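Local coordinates for Poly(A) RNA polymerase GLD2 (Rattus norvegicus, PDB 6LBK), which probably adds successive AMP units from ATP to the 3' ends of selected cytoplasmic mRNAs and a single nucleotide to certain microRNAs, at residues T44-K49 and Q55-F60; N101-R106 and P202-I207; R365-N368 and P372-A375. The protein carries 1 engineered substitution. All blocks are in the same frame, centred on the assembly; numbering follows the deposited sequence.

Overall arrangement
The three contacts gather round two helices, 51-63 and 200-213, which pack on each other. Contact 1 packs the N-terminal loop on helix 51-63. Contact 2 sets the loop 101-106 against helix 200-213. Contact 3 folds the C-terminal tail. The centres of contacts 1 and 2 lie about 12 Å apart, and F60 and L57 of the first touch P202 of the second. Contact 3 is centred about 14 Å from contact 1 and is tied to it through Q55, which meets D366 and L367. Its centre is about 16 Å from that of contact 2, and L367 touches V206. Only contact 2 comes near the probable catalytic magnesium site, with the side chain of A105 about 9 Å from that of D109.

Contact 1 of 3, residues T44-K49 and Q55-F60; sequences TLPEAK and QILELF
L45, P46 and A48 make a purely apolar contact with L57 and F60, where the loop at the N-terminal end of the modelled chain folds back onto helix 51-63. The loop leads into this helix, and the contact is local in sequence. L57 is its central side chain. With CG beside the backbone N (chi1 -77°), the fork of L57 is turned to the loop and each methyl has its own partners. L57 CD2 sits against the proline ring, 3.6 Å from P46 CD. The same methyl lies 3.7 Å from L45 CD2. These two leucines point in opposing directions and overlap at their ends. L57 CD1 takes the methyl of A48, with L57 CD1 to A48 CB at 3.8 Å. A48 has a positive phi (71°), and its CB faces the helix. L45 CD2 approaches the edge of the F60 ring, in the ring plane, and stands 3.9 Å from F60 CE2.

Other helices pack on the same residues. L283 of helix 283-297 touches P46 and L57, and P202 of helix 200-213 touches F60. The site is away from the predicted metal ligands. A48 O has a weak hydrogen bond to Q54 NE2 of the same helix. Between these two segments the hold is methyl and ring packing, which sets close distances but demands no precise bond directions.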
loop_
_atom_site.group_PDB
_atom_site.type_symbol
_atom_site.label_atom_id
_atom_site.label_comp_id
_atom_site.label_asym_id
_atom_site.label_seq_id
_atom_site.Cartn_x
_atom_site.Cartn_y
_atom_site.Cartn_z
ATOM N N THR A 44 16.698 12.627 7.061
ATOM C CA THR A 44 16.701 12.861 5.624
ATOM C C THR A 44 15.329 13.360 5.161
ATOM O O THR A 44 14.303 12.694 5.343
ATOM C CB THR A 44 17.106 11.589 4.832
ATOM O OG1 THR A 44 17.153 11.876 3.428
ATOM C CG2 THR A 44 16.164 10.400 5.114
ATOM N N LEU A 45 15.301 14.560 4.593
ATOM C CA LEU A 45 14.037 15.122 4.154
ATOM C C LEU A 45 14.247 15.960 2.905
ATOM O O LEU A 45 15.351 16.469 2.679
ATOM C CB LEU A 45 13.374 15.964 5.253
ATOM C CG LEU A 45 12.556 15.194 6.293
ATOM C CD1 LEU A 45 11.899 16.185 7.231
ATOM C CD2 LEU A 45 11.520 14.266 5.647
ATOM N N PRO A 46 13.213 16.106 2.068
ATOM C CA PRO A 46 13.354 16.866 0.820
ATOM C C PRO A 46 13.502 18.363 1.051
ATOM O O PRO A 46 13.637 18.820 2.192
ATOM C CB PRO A 46 12.065 16.534 0.058
ATOM C CG PRO A 46 11.572 15.254 0.680
ATOM C CD PRO A 46 11.939 15.369 2.116
ATOM N N GLU A 47 13.428 19.126 -0.045
ATOM C CA GLU A 47 13.810 20.533 -0.133
ATOM C C GLU A 47 12.942 21.506 0.665
ATOM O O GLU A 47 13.408 22.078 1.656
ATOM C CB GLU A 47 13.782 20.933 -1.613
ATOM C CG GLU A 47 14.491 22.217 -1.958
ATOM C CD GLU A 47 15.880 21.989 -2.507
ATOM O OE1 GLU A 47 16.017 21.235 -3.496
ATOM O OE2 GLU A 47 16.831 22.570 -1.945
ATOM N N ALA A 48 11.707 21.727 0.214
ATOM C CA ALA A 48 10.710 22.579 0.865
ATOM C C ALA A 48 11.070 24.058 0.765
ATOM O O ALA A 48 11.289 24.729 1.781
ATOM C CB ALA A 48 10.517 22.183 2.335
ATOM N N LYS A 49 11.132 24.562 -0.470
ATOM C CA LYS A 49 11.383 25.967 -0.775
ATOM C C LYS A 49 10.102 26.782 -0.933
ATOM O O LYS A 49 10.160 28.017 -0.902
ATOM C CB LYS A 49 12.224 26.107 -2.049
ATOM C CG LYS A 49 13.624 25.535 -1.960
ATOM C CD LYS A 49 14.517 26.104 -3.068
ATOM C CE LYS A 49 14.457 25.323 -4.382
ATOM N NZ LYS A 49 15.532 25.799 -5.334
ATOM N N GLN A 55 4.015 22.162 3.390
ATOM C CA GLN A 55 2.807 21.555 3.947
ATOM C C GLN A 55 2.811 20.046 3.762
ATOM O O GLN A 55 2.295 19.322 4.616
ATOM C CB GLN A 55 1.554 22.152 3.304
ATOM C CG GLN A 55 1.198 23.525 3.803
ATOM C CD GLN A 55 0.128 24.139 2.965
ATOM O OE1 GLN A 55 0.114 23.958 1.750
ATOM N NE2 GLN A 55 -0.780 24.875 3.596
ATOM N N ILE A 56 3.408 19.563 2.670
ATOM C CA ILE A 56 3.481 18.124 2.431
ATOM C C ILE A 56 4.427 17.477 3.435
ATOM O O ILE A 56 4.141 16.404 3.974
ATOM C CB ILE A 56 3.936 17.833 0.992
ATOM C CG1 ILE A 56 2.873 18.267 -0.023
ATOM C CG2 ILE A 56 4.324 16.328 0.867
ATOM C CD1 ILE A 56 3.294 18.112 -1.458
ATOM N N LEU A 57 5.564 18.130 3.711
ATOM C CA LEU A 57 6.457 17.621 4.749
ATOM C C LEU A 57 5.843 17.735 6.142
ATOM O O LEU A 57 6.049 16.847 6.976
ATOM C CB LEU A 57 7.804 18.326 4.707
ATOM C CG LEU A 57 8.616 17.755 3.562
ATOM C CD1 LEU A 57 9.804 18.630 3.324
ATOM C CD2 LEU A 57 9.044 16.390 3.909
ATOM N N GLU A 58 5.123 18.829 6.428
ATOM C CA GLU A 58 4.443 18.973 7.716
ATOM C C GLU A 58 3.434 17.849 7.936
ATOM O O GLU A 58 3.393 17.228 9.008
ATOM C CB GLU A 58 3.761 20.344 7.801
ATOM C CG GLU A 58 4.499 21.377 8.625
ATOM C CD GLU A 58 3.957 22.801 8.440
ATOM O OE1 GLU A 58 2.753 23.030 8.697
ATOM O OE2 GLU A 58 4.746 23.703 8.067
ATOM N N LEU A 59 2.617 17.567 6.918
ATOM C CA LEU A 59 1.662 16.469 7.011
ATOM C C LEU A 59 2.383 15.126 7.115
ATOM O O LEU A 59 1.968 14.239 7.876
ATOM C CB LEU A 59 0.732 16.488 5.793
ATOM C CG LEU A 59 -0.363 15.429 5.745
ATOM C CD1 LEU A 59 -1.473 15.807 6.694
ATOM C CD2 LEU A 59 -0.894 15.283 4.348
ATOM N N PHE A 60 3.471 14.964 6.360
ATOM C CA PHE A 60 4.241 13.735 6.424
ATOM C C PHE A 60 4.751 13.488 7.835
ATOM O O PHE A 60 4.552 12.410 8.401
ATOM C CB PHE A 60 5.399 13.794 5.432
ATOM C CG PHE A 60 6.319 12.630 5.542
ATOM C CD1 PHE A 60 5.809 11.326 5.505
ATOM C CD2 PHE A 60 7.680 12.823 5.679
ATOM C CE1 PHE A 60 6.643 10.226 5.633
ATOM C CE2 PHE A 60 8.532 11.737 5.788
ATOM C CZ PHE A 60 8.010 10.424 5.765
#

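Contact 2 of 3, residues N101-R106 and P202-I207; sequences NGFGAR and PLVLVI
V204 is the first residue of helix segment 202-207 to touch the loop 101-106. It meets F103 with both methyl groups. V204 CG1 is 3.5 Å from F103 CD1 and 3.6 Å from F103 CG. V204 CG2 lies further along the ring, 3.9 Å from F103 CE1. The two side chains cross at about a right angle, and CG1 approaches the ring obliquely. F103 has CG anti to its carbonyl carbon (chi1 -55°), which brings CG, CD1 and CE1 of the ring close to the two methyls. An Asx turn leads up to it on the loop: F103 N donates to N101 OD1 at 2.7 Å, with the donor tilted 23° from the carbonyl plane.

The loop belongs to the nucleotidyltransferase palm. It joins strand 91-96 to strand 110-116, along the signature that ends in the pair of acidic residues, D109 and D111, that probably bind magnesium. The side chain of A105 is about 9 Å from that of D109. Helix 200-213 thus packs on the connection just before these ligands.

L205 comes next. Its CA is 6.6 Å from the CA of F103. Its CB does not face the loop squarely, but its end bends closer. L205 CD2 rests against the methyl of A105, 3.7 Å from A105 CB. One turn beyond V204 the helix adds a polar link, because K208 NZ hydrogen-bonds to the backbone oxygen of F103. On the loop side, A105 N donates to S108 OG.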
loop_
_atom_site.group_PDB
_atom_site.type_symbol
_atom_site.label_atom_id
_atom_site.label_comp_id
_atom_site.label_asym_id
_atom_site.label_seq_id
_atom_site.Cartn_x
_atom_site.Cartn_y
_atom_site.Cartn_z
ATOM N N ASN A 101 5.838 -1.757 5.136
ATOM C CA ASN A 101 6.341 -1.435 3.799
ATOM C C ASN A 101 6.882 -0.011 3.680
ATOM O O ASN A 101 7.190 0.415 2.569
ATOM C CB ASN A 101 5.241 -1.652 2.743
ATOM C CG ASN A 101 4.104 -0.644 2.850
ATOM O OD1 ASN A 101 4.230 0.383 3.509
ATOM N ND2 ASN A 101 2.974 -0.967 2.249
ATOM N N GLY A 102 6.949 0.749 4.770
ATOM C CA GLY A 102 7.444 2.110 4.741
ATOM C C GLY A 102 6.430 3.178 4.392
ATOM O O GLY A 102 6.754 4.364 4.494
ATOM N N PHE A 103 5.205 2.816 4.047
ATOM C CA PHE A 103 4.194 3.807 3.695
ATOM C C PHE A 103 3.069 3.855 4.730
ATOM O O PHE A 103 1.891 4.031 4.393
ATOM C CB PHE A 103 3.637 3.547 2.295
ATOM C CG PHE A 103 4.677 3.482 1.228
ATOM C CD1 PHE A 103 5.498 4.553 0.976
ATOM C CD2 PHE A 103 4.818 2.358 0.456
ATOM C CE1 PHE A 103 6.460 4.491 -0.029
ATOM C CE2 PHE A 103 5.763 2.291 -0.535
ATOM C CZ PHE A 103 6.587 3.356 -0.783
ATOM N N GLY A 104 3.420 3.675 6.004
ATOM C CA GLY A 104 2.440 3.727 7.071
ATOM C C GLY A 104 2.262 5.112 7.683
ATOM O O GLY A 104 3.194 5.919 7.760
ATOM N N ALA A 105 1.023 5.364 8.116
ATOM C CA ALA A 105 0.631 6.531 8.894
ATOM C C ALA A 105 0.210 6.090 10.286
ATOM O O ALA A 105 -0.155 4.933 10.504
ATOM C CB ALA A 105 -0.540 7.278 8.246
ATOM N N ARG A 106 0.248 7.036 11.229
ATOM C CA ARG A 106 -0.190 6.765 12.597
ATOM C C ARG A 106 -1.522 6.027 12.622
ATOM O O ARG A 106 -1.790 5.251 13.545
ATOM C CB ARG A 106 -0.276 8.069 13.410
ATOM C CG ARG A 106 1.071 8.449 14.011
ATOM C CD ARG A 106 1.049 9.162 15.372
ATOM N NE ARG A 106 0.581 10.551 15.387
ATOM C CZ ARG A 106 -0.522 10.962 16.009
ATOM N NH1 ARG A 106 -1.272 10.083 16.669
ATOM N NH2 ARG A 106 -0.868 12.249 15.986
ATOM N N PRO A 202 6.984 10.914 1.607
ATOM C CA PRO A 202 6.063 12.064 1.739
ATOM C C PRO A 202 5.010 12.130 0.648
ATOM O O PRO A 202 3.834 12.433 0.920
ATOM C CB PRO A 202 7.005 13.280 1.684
ATOM C CG PRO A 202 8.316 12.759 2.167
ATOM C CD PRO A 202 8.395 11.350 1.638
ATOM N N LEU A 203 5.398 11.825 -0.588
ATOM C CA LEU A 203 4.444 11.899 -1.681
ATOM C C LEU A 203 3.376 10.838 -1.525
ATOM O O LEU A 203 2.179 11.114 -1.654
ATOM C CB LEU A 203 5.160 11.712 -3.010
ATOM C CG LEU A 203 4.207 12.037 -4.155
ATOM C CD1 LEU A 203 4.103 13.608 -4.292
ATOM C CD2 LEU A 203 4.535 11.343 -5.482
ATOM N N VAL A 204 3.796 9.606 -1.242
ATOM C CA VAL A 204 2.834 8.529 -1.091
ATOM C C VAL A 204 1.867 8.835 0.046
ATOM O O VAL A 204 0.661 8.583 -0.065
ATOM C CB VAL A 204 3.571 7.193 -0.896
ATOM C CG1 VAL A 204 2.678 6.178 -0.198
ATOM C CG2 VAL A 204 4.087 6.648 -2.262
ATOM N N LEU A 205 2.365 9.412 1.140
ATOM C CA LEU A 205 1.499 9.640 2.292
ATOM C C LEU A 205 0.457 10.716 1.988
ATOM O O LEU A 205 -0.736 10.543 2.283
ATOM C CB LEU A 205 2.339 10.005 3.523
ATOM C CG LEU A 205 1.772 10.222 4.938
ATOM C CD1 LEU A 205 0.707 11.321 5.082
ATOM C CD2 LEU A 205 1.259 8.893 5.461
ATOM N N VAL A 206 0.891 11.857 1.435
ATOM C CA VAL A 206 -0.082 12.905 1.128
ATOM C C VAL A 206 -1.097 12.397 0.116
ATOM O O VAL A 206 -2.282 12.731 0.182
ATOM C CB VAL A 206 0.617 14.182 0.623
ATOM C CG1 VAL A 206 1.275 13.950 -0.766
ATOM C CG2 VAL A 206 -0.379 15.315 0.560
ATOM N N ILE A 207 -0.657 11.538 -0.799
ATOM C CA ILE A 207 -1.544 10.997 -1.816
ATOM C C ILE A 207 -2.541 9.998 -1.217
ATOM O O ILE A 207 -3.723 9.992 -1.587
ATOM C CB ILE A 207 -0.675 10.397 -2.927
ATOM C CG1 ILE A 207 -0.037 11.561 -3.725
ATOM C CG2 ILE A 207 -1.475 9.487 -3.784
ATOM C CD1 ILE A 207 0.901 11.132 -4.852
#

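Contact 3 of 3, residues R365-N368 and P372-A375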
loop_
_atom_site.group_PDB
_atom_site.type_symbol
_atom_site.label_atom_id
_atom_site.label_comp_id
_atom_site.label_asym_id
_atom_site.label_seq_id
_atom_site.Cartn_x
_atom_site.Cartn_y
_atom_site.Cartn_z
ATOM N N ARG A 365 -1.704 26.751 -5.233
ATOM C CA ARG A 365 -0.689 25.791 -4.784
ATOM C C ARG A 365 -0.586 25.711 -3.262
ATOM O O ARG A 365 0.472 25.986 -2.682
ATOM C CB ARG A 365 0.665 26.102 -5.424
ATOM C CG ARG A 365 0.638 25.661 -6.862
ATOM C CD ARG A 365 1.963 25.596 -7.559
ATOM N NE ARG A 365 1.698 25.446 -8.991
ATOM C CZ ARG A 365 2.628 25.306 -9.929
ATOM N NH1 ARG A 365 3.915 25.292 -9.594
ATOM N NH2 ARG A 365 2.268 25.179 -11.202
ATOM N N ASP A 366 -1.728 25.463 -2.623
ATOM C CA ASP A 366 -1.860 25.185 -1.198
ATOM C C ASP A 366 -2.450 23.787 -1.062
ATOM O O ASP A 366 -3.379 23.433 -1.798
ATOM C CB ASP A 366 -2.760 26.257 -0.539
ATOM C CG ASP A 366 -2.798 26.167 0.984
ATOM O OD1 ASP A 366 -2.769 25.041 1.530
ATOM O OD2 ASP A 366 -2.863 27.231 1.636
ATOM N N LEU A 367 -1.882 22.977 -0.151
ATOM C CA LEU A 367 -2.398 21.624 0.076
ATOM C C LEU A 367 -3.838 21.651 0.562
ATOM O O LEU A 367 -4.541 20.649 0.434
ATOM C CB LEU A 367 -1.517 20.855 1.062
ATOM C CG LEU A 367 -1.769 19.342 1.154
ATOM C CD1 LEU A 367 -1.424 18.649 -0.128
ATOM C CD2 LEU A 367 -0.958 18.763 2.254
ATOM N N ASN A 368 -4.280 22.773 1.141
ATOM C CA ASN A 368 -5.667 22.937 1.570
ATOM C C ASN A 368 -6.657 22.923 0.404
ATOM O O ASN A 368 -7.861 22.769 0.635
ATOM C CB ASN A 368 -5.834 24.241 2.352
ATOM C CG ASN A 368 -5.751 24.042 3.853
ATOM O OD1 ASN A 368 -6.626 23.412 4.454
ATOM N ND2 ASN A 368 -4.713 24.608 4.476
ATOM N N PRO A 372 -8.063 19.280 3.236
ATOM C CA PRO A 372 -8.051 20.134 4.434
ATOM C C PRO A 372 -7.009 19.638 5.426
ATOM O O PRO A 372 -7.107 18.523 5.948
ATOM C CB PRO A 372 -9.478 19.998 4.980
ATOM C CG PRO A 372 -10.069 18.796 4.281
ATOM C CD PRO A 372 -9.405 18.753 2.945
ATOM N N LEU A 373 -6.007 20.484 5.696
ATOM C CA LEU A 373 -4.920 20.091 6.591
ATOM C C LEU A 373 -5.370 19.958 8.042
ATOM O O LEU A 373 -4.649 19.350 8.843
ATOM C CB LEU A 373 -3.753 21.086 6.500
ATOM C CG LEU A 373 -2.659 20.834 5.460
ATOM C CD1 LEU A 373 -1.917 19.524 5.736
ATOM C CD2 LEU A 373 -3.251 20.831 4.077
ATOM N N ARG A 374 -6.540 20.508 8.394
ATOM C CA ARG A 374 -7.084 20.371 9.742
ATOM C C ARG A 374 -7.764 19.024 9.970
ATOM O O ARG A 374 -7.921 18.610 11.126
ATOM C CB ARG A 374 -8.077 21.506 10.029
ATOM C CG ARG A 374 -7.540 22.911 9.741
ATOM C CD ARG A 374 -8.379 24.014 10.394
ATOM N NE ARG A 374 -9.694 24.211 9.777
ATOM C CZ ARG A 374 -9.955 25.088 8.808
ATOM N NH1 ARG A 374 -8.990 25.855 8.320
ATOM N NH2 ARG A 374 -11.185 25.197 8.317
ATOM N N ALA A 375 -8.166 18.331 8.902
ATOM C CA ALA A 375 -8.850 17.049 9.002
ATOM C C ALA A 375 -7.900 15.866 9.136
ATOM O O ALA A 375 -8.351 14.765 9.468
ATOM C CB ALA A 375 -9.754 16.837 7.781
#
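L367 and N368 receive L373 in the C-terminal tail, just after helix 344-363. The contact joins two turn motifs. D366 to N368 form an Asx turn. P372 to A375 form a type I beta turn, closed by A375 N to P372 O at 3.1 Å. Three residues separate the two turns, and the second brings L373 back against L367 and N368. The site is away from the probable metal site.

One hydrogen bond crosses between the segments: L373 N donates to N368 OD1 at 3.2 Å. The N-H points nearly straight at the oxygen (164°), but the donor stands well above the amide plane, 54° out of it. The side-chain oxygen of N368 thus accepts a backbone N-H of the beta turn. N368 OD1 also lies 3.6 Å from P372 CA. In the Asx turn, N368 N donates to D366 OD1 at 2.8 Å, from above the carboxylate plane. That oxygen accepts a second bond from Q55 NE2 of helix 51-63, while Q55 OE1 accepts from L367 N. One glutamine amide thus grips both the Asx turn and the backbone beside it.

The rest is apolar packing between L367 and L373. The two side chains cross at about a right angle. L367 is buried, and with CG anti to the backbone N (chi1 -167°) its CB, CG and CD2 all lie against L373 CD2. L59 of helix 51-63 touches both leucines, and V206 of helix 200-213 touches L367. L373 CD2 lies against the stem and branch of L367, 3.5 Å from L367 CB and 3.6 Å from L367 CG. L373 CD1 lies 3.7 Å from L367 CD2.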